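PDB 3P8A: glyoxalase-like domain protein from Staphylococcus aureus, which is of unknown function but carries a glyoxalase-like (VOC family) fold, a scaffold that in relatives often holds a metal-dependent active site. Local coordinates for residues Asp26-Ile32 against Asn68-Asp74; Gln128-Val132 against Ile154-Asp158; Asn220-Thr224 against Arg236-Gly240; Asp116-Val120 against Phe166-Trp170. One frame throughout, in Å; residues are numbered along the deposited sequence.

Interaction 1 (Asp26-Ile32 against Asn68-Asp74); sequences DHIIHYI and NYIELLD
His-27 and Tyr-69 sit side by side on two parallel neighbouring strands. Both rings leave the backbone with CG between N and the carbonyl carbon (chi1 61° and 60°), and this shared torsion sends them the same way. The His-27 CB stands over the centre of the Tyr-69 ring, 3.5 Å from its centroid, a CH-pi contact. The two ring planes are nearly parallel but slid apart, which brings Tyr-69 OH over one face of the imidazole. His-27 is held flat from its edge: its ND1 donates to Asp-26 OD2 at 2.7 Å, with the acceptor in the ring plane and the anti lone pair in use. At the other nitrogen, a water lies 2.6 Å from His-27 NE2 and donates to Glu-71 OE1. The extended Glu-71 chain runs alongside His-27 and turns its carboxylate nearly perpendicular to the ring; its OE2 bonds to Asn-60. Farther along this face, Ile-29 CG2 meets Leu-73 CD2 at 3.9 Å, two branched apolar chains lying side by side and pointing the same way. Backbone bonds alternate between the strands, as from Glu-71 N to Ile-28 O (2.8 Å). The imidazole is thus fixed in rotation by Asp-26 at ND1 and a water-bridged Glu-71 at NE2. A glycerol, probably from the crystallisation liquor, bonds to Glu-71 OE2 and Tyr-69 OH, consistent with a polar pocket on this face of the glyoxalase-like sheet.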
loop_
_atom_site.group_PDB
_atom_site.type_symbol
_atom_site.label_atom_id
_atom_site.label_comp_id
_atom_site.label_asym_id
_atom_site.label_seq_id
_atom_site.Cartn_x
_atom_site.Cartn_y
_atom_site.Cartn_z
ATOM N N ASP A 26 1.296 -6.068 -2.585
ATOM C CA ASP A 26 2.613 -6.051 -1.961
ATOM C C ASP A 26 2.567 -5.537 -0.538
ATOM O O ASP A 26 2.968 -6.239 0.385
ATOM C CB ASP A 26 3.636 -5.258 -2.786
ATOM C CG ASP A 26 5.056 -5.616 -2.388
ATOM O OD1 ASP A 26 5.484 -6.761 -2.677
ATOM O OD2 ASP A 26 5.735 -4.755 -1.793
ATOM N N HIS A 27 2.124 -4.294 -0.358
ATOM C CA HIS A 27 2.093 -3.726 0.972
ATOM C C HIS A 27 1.074 -2.607 1.087
ATOM O O HIS A 27 0.559 -2.137 0.074
ATOM C CB HIS A 27 3.516 -3.288 1.441
ATOM C CG HIS A 27 4.186 -2.235 0.609
ATOM N ND1 HIS A 27 4.930 -2.559 -0.510
ATOM C CD2 HIS A 27 4.256 -0.900 0.801
ATOM C CE1 HIS A 27 5.429 -1.423 -0.951
ATOM N NE2 HIS A 27 5.018 -0.397 -0.216
ATOM N N ILE A 28 0.714 -2.263 2.333
ATOM C CA ILE A 28 -0.158 -1.156 2.651
ATOM C C ILE A 28 0.681 -0.165 3.451
ATOM O O ILE A 28 1.492 -0.579 4.274
ATOM C CB ILE A 28 -1.483 -1.582 3.381
ATOM C CG1 ILE A 28 -2.414 -0.371 3.590
ATOM C CG2 ILE A 28 -1.245 -2.385 4.683
ATOM C CD1 ILE A 28 -3.893 -0.745 3.783
ATOM N N ILE A 29 0.508 1.122 3.199
ATOM C CA ILE A 29 1.258 2.168 3.893
ATOM C C ILE A 29 0.425 2.805 4.943
ATOM O O ILE A 29 -0.658 3.322 4.651
ATOM C CB ILE A 29 1.824 3.230 2.915
ATOM C CG1 ILE A 29 2.707 2.568 1.842
ATOM C CG2 ILE A 29 2.611 4.336 3.656
ATOM C CD1 ILE A 29 2.342 2.990 0.504
ATOM N N HIS A 30 0.975 2.841 6.161
ATOM C CA HIS A 30 0.366 3.504 7.297
ATOM C C HIS A 30 1.299 4.627 7.795
ATOM O O HIS A 30 2.389 4.337 8.303
ATOM C CB HIS A 30 0.034 2.481 8.397
ATOM C CG HIS A 30 -0.692 3.038 9.594
ATOM N ND1 HIS A 30 -1.030 2.225 10.670
ATOM C CD2 HIS A 30 -1.109 4.303 9.856
ATOM C CE1 HIS A 30 -1.645 3.015 11.539
ATOM N NE2 HIS A 30 -1.714 4.279 11.094
ATOM N N TYR A 31 0.857 5.905 7.662
ATOM C CA TYR A 31 1.605 7.057 8.154
ATOM C C TYR A 31 1.391 7.190 9.669
ATOM O O TYR A 31 0.260 7.319 10.112
ATOM C CB TYR A 31 1.287 8.371 7.389
ATOM C CG TYR A 31 1.769 9.625 8.102
ATOM C CD1 TYR A 31 0.885 10.652 8.422
ATOM C CD2 TYR A 31 3.094 9.751 8.521
ATOM C CE1 TYR A 31 1.314 11.793 9.104
ATOM C CE2 TYR A 31 3.513 10.843 9.281
ATOM C CZ TYR A 31 2.623 11.873 9.548
ATOM O OH TYR A 31 3.044 12.965 10.259
ATOM N N ILE A 32 2.491 7.096 10.452
ATOM C CA ILE A 32 2.493 7.183 11.919
ATOM C C ILE A 32 3.487 8.239 12.372
ATOM O O ILE A 32 4.673 8.097 12.112
ATOM C CB ILE A 32 2.765 5.791 12.587
ATOM C CG1 ILE A 32 1.570 4.847 12.364
ATOM C CG2 ILE A 32 3.052 5.941 14.107
ATOM C CD1 ILE A 32 1.734 3.441 12.863
ATOM N N ASN A 68 3.704 -10.457 1.807
ATOM C CA ASN A 68 3.206 -9.082 1.803
ATOM C C ASN A 68 3.445 -8.500 3.193
ATOM O O ASN A 68 3.805 -9.234 4.112
ATOM C CB ASN A 68 1.732 -8.987 1.357
ATOM C CG ASN A 68 0.806 -10.006 1.964
ATOM O OD1 ASN A 68 0.080 -10.724 1.255
ATOM N ND2 ASN A 68 0.810 -10.100 3.280
ATOM N N TYR A 69 3.331 -7.181 3.336
ATOM C CA TYR A 69 3.633 -6.578 4.624
ATOM C C TYR A 69 2.902 -5.287 4.856
ATOM O O TYR A 69 2.235 -4.772 3.968
ATOM C CB TYR A 69 5.162 -6.360 4.780
ATOM C CG TYR A 69 5.806 -5.459 3.752
ATOM C CD1 TYR A 69 6.142 -4.145 4.064
ATOM C CD2 TYR A 69 6.129 -5.935 2.478
ATOM C CE1 TYR A 69 6.756 -3.313 3.125
ATOM C CE2 TYR A 69 6.750 -5.113 1.534
ATOM C CZ TYR A 69 7.050 -3.801 1.859
ATOM O OH TYR A 69 7.659 -2.989 0.940
ATOM N N ILE A 70 3.049 -4.769 6.071
ATOM C CA ILE A 70 2.542 -3.469 6.469
ATOM C C ILE A 70 3.764 -2.569 6.541
ATOM O O ILE A 70 4.724 -2.888 7.255
ATOM C CB ILE A 70 1.812 -3.515 7.842
ATOM C CG1 ILE A 70 0.639 -4.536 7.815
ATOM C CG2 ILE A 70 1.310 -2.102 8.200
ATOM C CD1 ILE A 70 0.187 -5.050 9.217
ATOM N N GLU A 71 3.725 -1.445 5.814
ATOM C CA GLU A 71 4.777 -0.461 5.870
ATOM C C GLU A 71 4.308 0.681 6.742
ATOM O O GLU A 71 3.360 1.380 6.397
ATOM C CB GLU A 71 5.201 0.026 4.476
ATOM C CG GLU A 71 6.433 0.923 4.538
ATOM C CD GLU A 71 6.768 1.705 3.286
ATOM O OE1 GLU A 71 5.883 1.838 2.413
ATOM O OE2 GLU A 71 7.892 2.251 3.210
ATOM N N LEU A 72 4.949 0.851 7.901
ATOM C CA LEU A 72 4.649 1.979 8.781
ATOM C C LEU A 72 5.641 3.029 8.355
ATOM O O LEU A 72 6.813 2.724 8.238
ATOM C CB LEU A 72 4.831 1.624 10.254
ATOM C CG LEU A 72 4.077 0.435 10.805
ATOM C CD1 LEU A 72 4.139 0.470 12.268
ATOM C CD2 LEU A 72 2.594 0.394 10.334
ATOM N N LEU A 73 5.183 4.217 8.051
ATOM C CA LEU A 73 6.016 5.258 7.473
ATOM C C LEU A 73 5.966 6.535 8.260
ATOM O O LEU A 73 4.902 6.926 8.725
ATOM C CB LEU A 73 5.563 5.474 5.982
ATOM C CG LEU A 73 6.398 6.426 5.070
ATOM C CD1 LEU A 73 7.783 5.814 4.721
ATOM C CD2 LEU A 73 5.641 6.758 3.794
ATOM N N ASP A 74 7.134 7.210 8.414
ATOM C CA ASP A 74 7.210 8.512 9.073
ATOM C C ASP A 74 8.231 9.413 8.351
ATOM O O ASP A 74 8.992 8.937 7.527
ATOM C CB ASP A 74 7.559 8.353 10.557
ATOM C CG ASP A 74 7.338 9.563 11.482
ATOM O OD1 ASP A 74 6.705 10.570 11.035
ATOM O OD2 ASP A 74 7.696 9.465 12.667
HETATM O O HOH W 1 5.956 2.038 -0.284
HETATM O O HOH W 2 5.551 12.971 11.574
#

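Interaction 2 (Gln128-Val132 against Ile154-Asp158); sequences QVEVV and IMNQD
The open end of the beta hairpin formed by strands 130-139 and 147-155, at the edge of the larger sheet, is where Gln-128-Val-132 meets Ile-154-Asp-158. Met-155 N donates to Glu-130 O at 2.7 Å. Beyond this bond the chains splay, and a water fills in, accepting from Glu-130 N and donating to Met-155 O (2.8 Å). Val-131 and Ile-154 form an antiparallel non-hydrogen-bonded pair on the inward face. On the outward face Glu-130 and Met-155, a selenomethionine here, run side by side. Glu-130 CG, anti to the backbone N (chi1 173°), lies along the Met-155 side chain, 3.9 Å from its SE; the glutamate is exposed, a position that suits a charged residue. Val-129 CG2 touches Ile-154 CG2 at 3.8 Å, beta-branched side chains that meet through single methyls. Gln-128, with positive phi, is the C-prime residue of the Schellman motif ending helix 117-125, so the chain leaves the helix and turns toward the strand within a few residues. Val-129 and Val-131 pack back on that helix, Ile-154 reaches Trp-211 and Phe-212 of helix 201-212, and Val-132 and Met-155 meet Val-92 of a loop.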
loop_
_atom_site.group_PDB
_atom_site.type_symbol
_atom_site.label_atom_id
_atom_site.label_comp_id
_atom_site.label_asym_id
_atom_site.label_seq_id
_atom_site.Cartn_x
_atom_site.Cartn_y
_atom_site.Cartn_z
ATOM N N GLN A 128 -3.374 5.118 -22.846
ATOM C CA GLN A 128 -3.232 6.558 -22.611
ATOM C C GLN A 128 -3.344 6.968 -21.134
ATOM O O GLN A 128 -3.799 8.064 -20.827
ATOM C CB GLN A 128 -4.140 7.398 -23.556
ATOM C CG GLN A 128 -3.731 8.883 -23.746
ATOM C CD GLN A 128 -2.330 9.121 -24.278
ATOM O OE1 GLN A 128 -1.748 8.280 -24.960
ATOM N NE2 GLN A 128 -1.777 10.302 -24.005
ATOM N N VAL A 129 -2.969 6.083 -20.211
ATOM C CA VAL A 129 -2.928 6.508 -18.810
ATOM C C VAL A 129 -1.549 7.134 -18.611
ATOM O O VAL A 129 -0.538 6.526 -19.001
ATOM C CB VAL A 129 -3.371 5.514 -17.687
ATOM C CG1 VAL A 129 -3.703 4.125 -18.202
ATOM C CG2 VAL A 129 -2.382 5.453 -16.531
ATOM N N GLU A 130 -1.518 8.389 -18.136
ATOM C CA GLU A 130 -0.265 9.106 -17.904
ATOM C C GLU A 130 0.383 8.436 -16.693
ATOM O O GLU A 130 -0.282 8.211 -15.685
ATOM C CB GLU A 130 -0.513 10.615 -17.675
ATOM C CG GLU A 130 0.704 11.446 -17.260
ATOM C CD GLU A 130 1.847 11.663 -18.247
ATOM O OE1 GLU A 130 1.605 11.637 -19.479
ATOM O OE2 GLU A 130 2.983 11.913 -17.778
ATOM N N VAL A 131 1.631 8.014 -16.846
ATOM C CA VAL A 131 2.373 7.347 -15.781
ATOM C C VAL A 131 3.596 8.196 -15.405
ATOM O O VAL A 131 4.053 8.973 -16.228
ATOM C CB VAL A 131 2.772 5.879 -16.134
ATOM C CG1 VAL A 131 1.563 5.028 -16.481
ATOM C CG2 VAL A 131 3.813 5.825 -17.257
ATOM N N VAL A 132 4.097 8.053 -14.166
ATOM C CA VAL A 132 5.332 8.675 -13.667
ATOM C C VAL A 132 6.249 7.524 -13.282
ATOM O O VAL A 132 5.860 6.648 -12.505
ATOM C CB VAL A 132 5.166 9.709 -12.526
ATOM C CG1 VAL A 132 6.514 10.135 -11.953
ATOM C CG2 VAL A 132 4.400 10.938 -13.003
ATOM N N ILE A 154 0.527 5.990 -11.316
ATOM C CA ILE A 154 -0.512 6.414 -12.244
ATOM C C ILE A 154 -0.766 7.895 -11.992
ATOM O O ILE A 154 -0.938 8.306 -10.849
ATOM C CB ILE A 154 -1.791 5.565 -12.072
ATOM C CG1 ILE A 154 -1.536 4.121 -12.553
ATOM C CG2 ILE A 154 -2.993 6.214 -12.810
ATOM C CD1 ILE A 154 -2.578 3.138 -12.105
HETATM N N MSE A 155 -0.781 8.705 -13.058
HETATM C CA MSE A 155 -1.101 10.119 -12.932
HETATM C C MSE A 155 -2.444 10.425 -13.636
HETATM O O MSE A 155 -2.490 10.731 -14.836
HETATM C CB MSE A 155 0.040 10.994 -13.439
HETATM C CG MSE A 155 0.063 12.335 -12.776
HETATM SE SE MSE A 155 0.492 13.669 -14.071
HETATM C CE MSE A 155 -1.349 14.029 -14.660
ATOM N N ASN A 156 -3.536 10.289 -12.889
ATOM C CA ASN A 156 -4.874 10.527 -13.413
ATOM C C ASN A 156 -5.124 12.016 -13.662
ATOM O O ASN A 156 -5.002 12.821 -12.734
ATOM C CB ASN A 156 -5.939 9.915 -12.498
ATOM C CG ASN A 156 -7.340 9.869 -13.069
ATOM O OD1 ASN A 156 -8.315 9.705 -12.336
ATOM N ND2 ASN A 156 -7.482 9.998 -14.379
ATOM N N GLN A 157 -5.448 12.369 -14.937
ATOM C CA GLN A 157 -5.729 13.736 -15.398
ATOM C C GLN A 157 -7.087 14.215 -14.884
ATOM O O GLN A 157 -7.295 15.420 -14.707
ATOM C CB GLN A 157 -5.668 13.824 -16.928
ATOM C CG GLN A 157 -4.666 14.868 -17.447
ATOM C CD GLN A 157 -3.252 14.349 -17.624
ATOM O OE1 GLN A 157 -3.000 13.141 -17.739
ATOM N NE2 GLN A 157 -2.295 15.264 -17.690
ATOM N N ASP A 158 -8.003 13.264 -14.640
ATOM C CA ASP A 158 -9.315 13.518 -14.074
ATOM C C ASP A 158 -9.166 13.451 -12.531
ATOM O O ASP A 158 -8.059 13.235 -12.018
ATOM C CB ASP A 158 -10.324 12.471 -14.611
ATOM C CG ASP A 158 -11.717 12.952 -15.005
ATOM O OD1 ASP A 158 -12.708 12.453 -14.411
ATOM O OD2 ASP A 158 -11.828 13.755 -15.974
HETATM O O HOH W 3 -4.131 9.478 -16.775
#

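Interaction 3 (Asn220-Thr224 against Arg236-Gly240); sequences NDHYT and RIEDG
Arg-236 lays its guanidinium on Tyr-223, and this stack is the leading feature of the side-chain contact. The planes are 22° apart, and Arg-236 CZ is 3.8 Å from the centroid of the Tyr-223 ring, over the face but offset toward the rim: a cation-pi pair. An extended start followed by a bend at chi3 (-68°) folds the arginine over the ring, and its CD adds a CH-pi contact. Arginine suits the place because its flat cation can cover an aromatic face while the N-H groups at its edge remain available for bonds, as in the salt bridge from Arg-236 NE to Asp-225. On the opposite face of the tyrosine, Asn-220 ND2 lies over the ring centre.

Backbone bonds hold the strands together. Thr-224 and Ile-237 make a hydrogen-bonded antiparallel pair, with Thr-224 N to Ile-237 O and Ile-237 N to Thr-224 O both 2.9 Å. A third bond, Asp-239 N to His-222 O, is nearly straight at 175°. These pairs belong to the hairpin of strands 223-227 and 234-239 in the seven-stranded sheet, and Asn-220-Tyr-223 forms the turn that leads into it from strand 215-219. There Asn-220 OD1 accepts from two backbone amides in an Asx turn and Asx motif: His-222 N arrives on a lone pair, while Tyr-223 N comes from above the carbonyl plane. Asparagine fits because its short side chain can reach both amides.

Apolar contact is slight, Tyr-223 CB meeting Glu-238 CB at 3.6 Å. Among polar groups, Asp-239 OD1 forms a salt bridge with Arg-201, and Thr-224 OG1 bonds to Glu-219 OE2 and also to Arg-201 NH1.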
loop_
_atom_site.group_PDB
_atom_site.type_symbol
_atom_site.label_atom_id
_atom_site.label_comp_id
_atom_site.label_asym_id
_atom_site.label_seq_id
_atom_site.Cartn_x
_atom_site.Cartn_y
_atom_site.Cartn_z
ATOM N N ASN A 220 -23.512 -3.938 -4.941
ATOM C CA ASN A 220 -24.780 -3.659 -4.249
ATOM C C ASN A 220 -24.913 -2.156 -3.950
ATOM O O ASN A 220 -24.072 -1.385 -4.408
ATOM C CB ASN A 220 -24.962 -4.554 -3.020
ATOM C CG ASN A 220 -23.889 -4.391 -1.981
ATOM O OD1 ASN A 220 -23.791 -3.357 -1.343
ATOM N ND2 ASN A 220 -23.082 -5.422 -1.782
ATOM N N ASP A 221 -25.954 -1.741 -3.218
ATOM C CA ASP A 221 -26.203 -0.313 -2.948
ATOM C C ASP A 221 -25.214 0.351 -2.017
ATOM O O ASP A 221 -25.227 1.574 -1.906
ATOM C CB ASP A 221 -27.635 -0.082 -2.434
ATOM C CG ASP A 221 -28.704 -0.215 -3.498
ATOM O OD1 ASP A 221 -28.347 -0.276 -4.712
ATOM O OD2 ASP A 221 -29.885 -0.253 -3.135
ATOM N N HIS A 222 -24.373 -0.447 -1.344
ATOM C CA HIS A 222 -23.417 0.051 -0.356
ATOM C C HIS A 222 -21.969 -0.126 -0.759
ATOM O O HIS A 222 -21.175 0.767 -0.510
ATOM C CB HIS A 222 -23.666 -0.598 1.026
ATOM C CG HIS A 222 -24.951 -0.214 1.711
ATOM N ND1 HIS A 222 -25.210 -0.597 3.022
ATOM C CD2 HIS A 222 -26.003 0.525 1.264
ATOM C CE1 HIS A 222 -26.402 -0.099 3.315
ATOM N NE2 HIS A 222 -26.921 0.573 2.288
ATOM N N TYR A 223 -21.603 -1.292 -1.328
ATOM C CA TYR A 223 -20.225 -1.575 -1.690
ATOM C C TYR A 223 -20.070 -2.394 -2.967
ATOM O O TYR A 223 -21.034 -3.011 -3.459
ATOM C CB TYR A 223 -19.479 -2.269 -0.505
ATOM C CG TYR A 223 -19.964 -3.658 -0.158
ATOM C CD1 TYR A 223 -19.464 -4.782 -0.821
ATOM C CD2 TYR A 223 -20.896 -3.858 0.857
ATOM C CE1 TYR A 223 -19.933 -6.056 -0.530
ATOM C CE2 TYR A 223 -21.369 -5.129 1.157
ATOM C CZ TYR A 223 -20.857 -6.228 0.483
ATOM O OH TYR A 223 -21.305 -7.486 0.780
ATOM N N THR A 224 -18.824 -2.380 -3.494
ATOM C CA THR A 224 -18.354 -3.181 -4.619
ATOM C C THR A 224 -17.076 -3.919 -4.183
ATOM O O THR A 224 -16.141 -3.274 -3.692
ATOM C CB THR A 224 -18.022 -2.276 -5.796
ATOM O OG1 THR A 224 -19.183 -1.539 -6.127
ATOM C CG2 THR A 224 -17.507 -3.057 -7.029
ATOM N N ARG A 236 -12.512 -3.996 -1.180
ATOM C CA ARG A 236 -13.861 -3.530 -1.003
ATOM C C ARG A 236 -13.883 -2.025 -1.053
ATOM O O ARG A 236 -13.221 -1.380 -0.237
ATOM C CB ARG A 236 -14.469 -4.077 0.319
ATOM C CG ARG A 236 -15.897 -3.548 0.573
ATOM C CD ARG A 236 -16.590 -4.317 1.659
ATOM N NE ARG A 236 -16.862 -5.683 1.216
ATOM C CZ ARG A 236 -17.522 -6.599 1.910
ATOM N NH1 ARG A 236 -17.987 -6.319 3.117
ATOM N NH2 ARG A 236 -17.732 -7.800 1.395
ATOM N N ILE A 237 -14.623 -1.468 -2.026
ATOM C CA ILE A 237 -14.840 -0.023 -2.187
ATOM C C ILE A 237 -16.266 0.190 -1.712
ATOM O O ILE A 237 -17.196 -0.384 -2.274
ATOM C CB ILE A 237 -14.661 0.487 -3.658
ATOM C CG1 ILE A 237 -13.413 -0.110 -4.396
ATOM C CG2 ILE A 237 -14.745 2.031 -3.768
ATOM C CD1 ILE A 237 -12.016 0.164 -3.780
ATOM N N GLU A 238 -16.430 0.939 -0.629
ATOM C CA GLU A 238 -17.734 1.211 -0.090
ATOM C C GLU A 238 -18.025 2.694 -0.043
ATOM O O GLU A 238 -17.119 3.522 0.072
ATOM C CB GLU A 238 -17.994 0.493 1.244
ATOM C CG GLU A 238 -17.065 0.832 2.388
ATOM C CD GLU A 238 -17.344 0.061 3.663
ATOM O OE1 GLU A 238 -16.978 0.571 4.746
ATOM O OE2 GLU A 238 -17.890 -1.062 3.582
ATOM N N ASP A 239 -19.303 3.021 -0.187
ATOM C CA ASP A 239 -19.779 4.397 -0.139
ATOM C C ASP A 239 -19.478 4.948 1.257
ATOM O O ASP A 239 -19.632 4.240 2.243
ATOM C CB ASP A 239 -21.299 4.423 -0.354
ATOM C CG ASP A 239 -21.742 4.037 -1.748
ATOM O OD1 ASP A 239 -20.952 4.219 -2.691
ATOM O OD2 ASP A 239 -22.893 3.571 -1.897
ATOM N N GLY A 240 -19.017 6.182 1.316
ATOM C CA GLY A 240 -18.741 6.814 2.595
ATOM C C GLY A 240 -18.821 8.312 2.511
ATOM O O GLY A 240 -18.848 8.885 1.419
HETATM O O HOH W 4 -21.861 1.931 2.663
#

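Interaction 4 (Asp116-Val120 against Phe166-Trp170); sequences DIEAV and FFIQW
The first turn of helix 117-125 lies against strand 166-170, with the closest approach of the backbones at Ile-117 and Gln-169, whose CA atoms are 5.9 Å apart. Gln-169 reaches across to the start of the helix: its OE1 accepts from Ile-117 N at 2.6 Å, in the carbonyl plane and almost straight at 178°. The glutamine spans the gap by keeping its chain stretched, with CG set opposite the backbone N (chi1 -168°), which suits a long amide at this place. A water near 3.0 Å from Gln-169 OE1 also lies close to Asp-116 OD1. Asp-116 is the N-cap residue, and its OD1 accepts a weak bond from Ala-119 N, so the amides of the helix start are met both by its own cap and by the neighbouring strand. This is a helix laid over one face of the large mixed sheet of the glyoxalase-like domain, and beyond the polar link the contact is apolar, made by Ile-117, Val-120 and Phe-167. Val-120 CG1 stands over the centre of the Phe-167 ring, 3.6 Å from its centroid and 8° off the normal, a CH-pi contact in which one methyl of the branched valine sits on the flat face. Ile-117 sends CD1 to Phe-167 CB at 4.0 Å, while its CG2 lies beside Gln-169 OE1. The same isoleucine also packs on Gln-150 and Leu-152 of strand 147-155, next to 166-170 in the sheet.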
loop_
_atom_site.group_PDB
_atom_site.type_symbol
_atom_site.label_atom_id
_atom_site.label_comp_id
_atom_site.label_asym_id
_atom_site.label_seq_id
_atom_site.Cartn_x
_atom_site.Cartn_y
_atom_site.Cartn_z
ATOM N N ASP A 116 7.423 -7.474 -13.887
ATOM C CA ASP A 116 7.717 -6.733 -15.107
ATOM C C ASP A 116 7.068 -5.347 -15.114
ATOM O O ASP A 116 6.004 -5.155 -15.710
ATOM C CB ASP A 116 7.353 -7.566 -16.363
ATOM C CG ASP A 116 8.034 -7.132 -17.660
ATOM O OD1 ASP A 116 8.767 -6.105 -17.647
ATOM O OD2 ASP A 116 7.839 -7.817 -18.688
ATOM N N ILE A 117 7.740 -4.371 -14.484
ATOM C CA ILE A 117 7.233 -3.003 -14.381
ATOM C C ILE A 117 7.190 -2.251 -15.738
ATOM O O ILE A 117 6.352 -1.359 -15.909
ATOM C CB ILE A 117 7.938 -2.222 -13.243
ATOM C CG1 ILE A 117 7.042 -1.100 -12.675
ATOM C CG2 ILE A 117 9.319 -1.714 -13.678
ATOM C CD1 ILE A 117 7.313 -0.751 -11.217
ATOM N N GLU A 118 8.085 -2.625 -16.687
ATOM C CA GLU A 118 8.134 -2.031 -18.024
ATOM C C GLU A 118 6.936 -2.442 -18.867
ATOM O O GLU A 118 6.426 -1.610 -19.604
ATOM C CB GLU A 118 9.462 -2.349 -18.740
ATOM C CG GLU A 118 10.547 -1.319 -18.461
ATOM C CD GLU A 118 10.254 0.073 -18.989
ATOM O OE1 GLU A 118 10.058 0.222 -20.219
ATOM O OE2 GLU A 118 10.216 1.018 -18.168
ATOM N N ALA A 119 6.491 -3.714 -18.745
ATOM C CA ALA A 119 5.298 -4.273 -19.387
ATOM C C ALA A 119 4.052 -3.594 -18.814
ATOM O O ALA A 119 3.101 -3.347 -19.555
ATOM C CB ALA A 119 5.217 -5.767 -19.144
ATOM N N VAL A 120 4.060 -3.289 -17.498
ATOM C CA VAL A 120 2.970 -2.560 -16.860
ATOM C C VAL A 120 2.939 -1.158 -17.429
ATOM O O VAL A 120 1.870 -0.717 -17.840
ATOM C CB VAL A 120 3.008 -2.590 -15.299
ATOM C CG1 VAL A 120 2.051 -1.569 -14.698
ATOM C CG2 VAL A 120 2.659 -3.972 -14.791
ATOM N N PHE A 166 -0.062 2.065 -6.448
ATOM C CA PHE A 166 1.130 2.169 -7.279
ATOM C C PHE A 166 1.811 0.818 -7.400
ATOM O O PHE A 166 1.393 -0.140 -6.748
ATOM C CB PHE A 166 2.069 3.283 -6.780
ATOM C CG PHE A 166 2.631 3.067 -5.398
ATOM C CD1 PHE A 166 1.899 3.418 -4.271
ATOM C CD2 PHE A 166 3.911 2.551 -5.221
ATOM C CE1 PHE A 166 2.428 3.231 -2.995
ATOM C CE2 PHE A 166 4.442 2.380 -3.944
ATOM C CZ PHE A 166 3.703 2.728 -2.840
ATOM N N PHE A 167 2.801 0.724 -8.300
ATOM C CA PHE A 167 3.441 -0.544 -8.627
ATOM C C PHE A 167 4.868 -0.615 -8.136
ATOM O O PHE A 167 5.564 0.392 -8.114
ATOM C CB PHE A 167 3.433 -0.739 -10.164
ATOM C CG PHE A 167 2.067 -0.671 -10.818
ATOM C CD1 PHE A 167 1.305 -1.818 -10.993
ATOM C CD2 PHE A 167 1.579 0.533 -11.323
ATOM C CE1 PHE A 167 0.047 -1.759 -11.612
ATOM C CE2 PHE A 167 0.319 0.593 -11.926
ATOM C CZ PHE A 167 -0.422 -0.568 -12.101
ATOM N N ILE A 168 5.305 -1.818 -7.798
ATOM C CA ILE A 168 6.647 -2.087 -7.346
ATOM C C ILE A 168 7.238 -3.293 -8.073
ATOM O O ILE A 168 6.582 -4.318 -8.246
ATOM C CB ILE A 168 6.748 -2.263 -5.783
ATOM C CG1 ILE A 168 8.229 -2.223 -5.293
ATOM C CG2 ILE A 168 6.011 -3.545 -5.271
ATOM C CD1 ILE A 168 8.369 -1.899 -3.747
ATOM N N GLN A 169 8.502 -3.164 -8.435
ATOM C CA GLN A 169 9.295 -4.256 -8.969
ATOM C C GLN A 169 10.587 -4.252 -8.154
ATOM O O GLN A 169 11.385 -3.312 -8.230
ATOM C CB GLN A 169 9.591 -4.141 -10.471
ATOM C CG GLN A 169 10.177 -5.462 -11.006
ATOM C CD GLN A 169 10.727 -5.351 -12.400
ATOM O OE1 GLN A 169 10.046 -4.930 -13.336
ATOM N NE2 GLN A 169 11.947 -5.803 -12.574
ATOM N N TRP A 170 10.744 -5.288 -7.337
ATOM C CA TRP A 170 11.927 -5.491 -6.494
ATOM C C TRP A 170 13.092 -5.954 -7.383
ATOM O O TRP A 170 12.889 -6.810 -8.262
ATOM C CB TRP A 170 11.603 -6.557 -5.422
ATOM C CG TRP A 170 10.593 -6.099 -4.418
ATOM C CD1 TRP A 170 9.276 -6.453 -4.357
ATOM C CD2 TRP A 170 10.820 -5.207 -3.321
ATOM N NE1 TRP A 170 8.663 -5.812 -3.306
ATOM C CE2 TRP A 170 9.596 -5.073 -2.629
ATOM C CE3 TRP A 170 11.951 -4.534 -2.830
ATOM C CZ2 TRP A 170 9.460 -4.256 -1.494
ATOM C CZ3 TRP A 170 11.806 -3.701 -1.726
ATOM C CH2 TRP A 170 10.570 -3.559 -1.077
HETATM O O HOH W 5 10.757 -4.588 -16.267
#

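From the N terminus, interaction 1 closes first, joining strand 24-31 to strand 69-75 in the larger sheet before any other contact opens. Interaction 4 opens next at helix 117-125, and interaction 2 begins and ends within its span, since the hairpin 130-139/147-155 is made before the chain returns as strand 166-170. The two meet where Ile-154 packs on Phe-167. Strand 166-170 also ties interaction 4 to interaction 1: Trp-170 and Ile-168 lie against Tyr-69 and Asp-26, and Phe-166 against Ile-29. Interaction 3 comes last, a separate hairpin in the second sheet, its nearest atoms about 10 Å from interaction 1.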